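DNA polymerase III subunit beta (Helicobacter pylori 26695, PDB 4S3I) tethers DNA polymerases and other proteins to DNA and so makes replication processive. Local coordinates at residues A[38-42]-A[43-47]. Sequence-based numbering, arbitrary orientation.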
ATOM      1  N   GLU A  38      28.856  16.703   6.810  1.00 32.88           N
ATOM      2  CA  GLU A  38      29.834  17.750   7.112  1.00 33.56           C
ATOM      3  C   GLU A  38      29.371  18.611   8.277  1.00 33.63           C
ATOM      4  O   GLU A  38      28.268  19.160   8.250  1.00 33.34           O
ATOM      5  CB  GLU A  38      30.110  18.622   5.879  1.00 38.35           C
ATOM      6  CG  GLU A  38      30.992  19.831   6.183  1.00 46.33           C
ATOM      7  CD  GLU A  38      31.818  20.290   4.985  1.00 64.80           C
ATOM      8  OE1 GLU A  38      31.330  20.185   3.835  1.00 66.19           O
ATOM      9  OE2 GLU A  38      32.961  20.761   5.201  1.00 74.50           O
ATOM     10  N   VAL A  39      30.206  18.716   9.307  1.00 34.55           N
ATOM     11  CA  VAL A  39      29.868  19.569  10.439  1.00 34.32           C
ATOM     12  C   VAL A  39      30.618  20.878  10.266  1.00 35.08           C
ATOM     13  O   VAL A  39      31.846  20.889  10.197  1.00 39.62           O
ATOM     14  CB  VAL A  39      30.199  18.911  11.795  1.00 35.55           C
ATOM     15  CG1 VAL A  39      29.823  19.843  12.938  1.00 34.78           C
ATOM     16  CG2 VAL A  39      29.451  17.576  11.939  1.00 34.49           C
ATOM     17  N   ILE A  40      29.866  21.971  10.158  1.00 40.50           N
ATOM     18  CA  ILE A  40      30.436  23.308  10.035  1.00 47.67           C
ATOM     19  C   ILE A  40      29.753  24.236  11.033  1.00 43.09           C
ATOM     20  O   ILE A  40      28.561  24.529  10.892  1.00 37.74           O
ATOM     21  CB  ILE A  40      30.229  23.889   8.622  1.00 53.59           C
ATOM     22  CG1 ILE A  40      30.960  23.038   7.584  1.00 63.74           C
ATOM     23  CG2 ILE A  40      30.738  25.327   8.558  1.00 51.88           C
ATOM     24  CD1 ILE A  40      30.764  23.494   6.144  1.00 67.46           C
ATOM     25  N   LYS A  41      30.504  24.694  12.032  1.00 37.67           N
ATOM     26  CA  LYS A  41      29.947  25.524  13.100  1.00 51.06           C
ATOM     27  C   LYS A  41      28.768  24.816  13.767  1.00 54.48           C
ATOM     28  O   LYS A  41      28.916  23.697  14.264  1.00 61.25           O
ATOM     29  CB  LYS A  41      29.575  26.916  12.572  1.00 54.74           C
ATOM     30  CG  LYS A  41      30.794  27.710  12.092  1.00 59.68           C
ATOM     31  CD  LYS A  41      30.415  28.861  11.172  1.00 62.58           C
ATOM     32  CE  LYS A  41      31.643  29.404  10.452  1.00 68.20           C
ATOM     33  NZ  LYS A  41      31.283  30.406   9.405  1.00 69.02           N
ATOM     34  N   GLU A  42      27.598  25.438  13.770  1.00 52.63           N
ATOM     35  CA  GLU A  42      26.467  24.810  14.441  1.00 58.10           C
ATOM     36  C   GLU A  42      25.497  24.110  13.490  1.00 46.19           C
ATOM     37  O   GLU A  42      24.331  23.919  13.832  1.00 43.06           O
ATOM     38  CB  GLU A  42      25.728  25.818  15.327  1.00 74.76           C
ATOM     39  CG  GLU A  42      25.910  25.573  16.829  1.00 90.07           C
ATOM     40  CD  GLU A  42      27.363  25.681  17.289  1.00 97.47           C
ATOM     41  OE1 GLU A  42      27.776  24.870  18.147  1.00 99.17           O
ATOM     42  OE2 GLU A  42      28.088  26.579  16.803  1.00 97.95           O
ATOM     43  N   LYS A  43      25.976  23.727  12.306  1.00 38.39           N
ATOM     44  CA  LYS A  43      25.141  22.987  11.348  1.00 36.60           C
ATOM     45  C   LYS A  43      25.741  21.621  11.010  1.00 40.08           C
ATOM     46  O   LYS A  43      26.970  21.460  10.992  1.00 34.19           O
ATOM     47  CB  LYS A  43      24.940  23.788  10.050  1.00 41.54           C
ATOM     48  CG  LYS A  43      24.128  25.088  10.177  1.00 44.42           C
ATOM     49  CD  LYS A  43      23.930  25.746   8.802  1.00 47.59           C
ATOM     50  CE  LYS A  43      22.959  26.928   8.842  1.00 53.71           C
ATOM     51  NZ  LYS A  43      22.762  27.535   7.488  1.00 51.80           N
ATOM     52  N   LEU A  44      24.871  20.640  10.764  1.00 41.17           N
ATOM     53  CA  LEU A  44      25.268  19.383  10.118  1.00 35.17           C
ATOM     54  C   LEU A  44      24.648  19.369   8.730  1.00 32.12           C
ATOM     55  O   LEU A  44      23.431  19.438   8.593  1.00 31.73           O
ATOM     56  CB  LEU A  44      24.767  18.161  10.898  1.00 32.15           C
ATOM     57  CG  LEU A  44      24.871  16.835  10.136  1.00 31.71           C
ATOM     58  CD1 LEU A  44      26.325  16.396  10.040  1.00 32.07           C
ATOM     59  CD2 LEU A  44      24.034  15.747  10.784  1.00 31.34           C
ATOM     60  N   PHE A  45      25.484  19.309   7.704  1.00 32.28           N
ATOM     61  CA  PHE A  45      25.009  19.207   6.337  1.00 31.97           C
ATOM     62  C   PHE A  45      25.032  17.751   5.906  1.00 31.57           C
ATOM     63  O   PHE A  45      26.007  17.034   6.146  1.00 31.78           O
ATOM     64  CB  PHE A  45      25.900  20.022   5.398  1.00 32.52           C
ATOM     65  CG  PHE A  45      25.738  21.511   5.551  1.00 35.23           C
ATOM     66  CD1 PHE A  45      26.457  22.203   6.518  1.00 39.93           C
ATOM     67  CD2 PHE A  45      24.853  22.216   4.735  1.00 37.63           C
ATOM     68  CE1 PHE A  45      26.312  23.591   6.665  1.00 45.48           C
ATOM     69  CE2 PHE A  45      24.692  23.601   4.876  1.00 37.75           C
ATOM     70  CZ  PHE A  45      25.426  24.284   5.843  1.00 42.39           C
ATOM     71  N   LEU A  46      23.956  17.335   5.262  1.00 31.06           N
ATOM     72  CA  LEU A  46      23.823  15.976   4.773  1.00 30.73           C
ATOM     73  C   LEU A  46      23.529  16.100   3.285  1.00 38.75           C
ATOM     74  O   LEU A  46      22.634  16.856   2.887  1.00 35.19           O
ATOM     75  CB  LEU A  46      22.689  15.253   5.506  1.00 30.24           C
ATOM     76  CG  LEU A  46      22.703  15.257   7.040  1.00 30.43           C
ATOM     77  CD1 LEU A  46      21.972  16.463   7.594  1.00 32.43           C
ATOM     78  CD2 LEU A  46      22.072  13.977   7.622  1.00 30.04           C
ATOM     79  N   LYS A  47      24.301  15.416   2.448  1.00 30.88           N
ATOM     80  CA  LYS A  47      24.022  15.498   1.018  1.00 33.97           C
ATOM     81  C   LYS A  47      24.150  14.173   0.282  1.00 34.48           C
ATOM     82  O   LYS A  47      25.007  13.347   0.600  1.00 33.15           O
ATOM     83  CB  LYS A  47      24.849  16.591   0.337  1.00 34.91           C
ATOM     84  CG  LYS A  47      26.322  16.318   0.216  1.00 38.09           C
ATOM     85  CD  LYS A  47      26.955  17.372  -0.690  1.00 49.16           C
ATOM     86  CE  LYS A  47      28.474  17.235  -0.763  1.00 58.80           C
ATOM     87  NZ  LYS A  47      29.158  17.771   0.450  1.00 60.63           N
TER
HETATM   88  O   HOH W   1      28.753  19.756   2.589  1.00 41.51           O
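Glu38 and Phe45 face each other in a beta hairpin with a two-residue loop that joins strands 34-40 and 43-49 of the N-terminal domain. A type II' turn from Ile40 to Lys43 closes it, with Lys41 and Glu42 at the corners. Lys41 has a positive phi of 55°, as the first corner of this turn requires. Two hydrogen-bonded pairs join the strands at this end of the hairpin. Phe45 N bonds to Glu38 O at 2.8 Å. Glu38 N returns a bond to Phe45 O. Nearer the turn, Ile40 N bonds Lys43 O, and Lys43 N bonds Ile40 O.

Glu38, Ile40, Lys43 and Phe45 share one face of the sheet. Phe45 CG lies beside its own backbone N (chi1 -72°), and the ring edge meets Glu38 O in plane, with CD1 3.9 Å from that oxygen. Ile40 CB comes to the ring obliquely, 4.4 Å from CE1. The Lys43 chain runs extended away from strand 38-40, and its amine forms a cation-pi contact with Tyr58. On the other face, buried Val39 meets Leu44, CG2 to CD1 at 3.8 Å. One water links Glu38 to Lys47 without direct contact of their charges: it donates to Glu38 OE1 and accepts from Lys47 NZ, each at 2.9 Å.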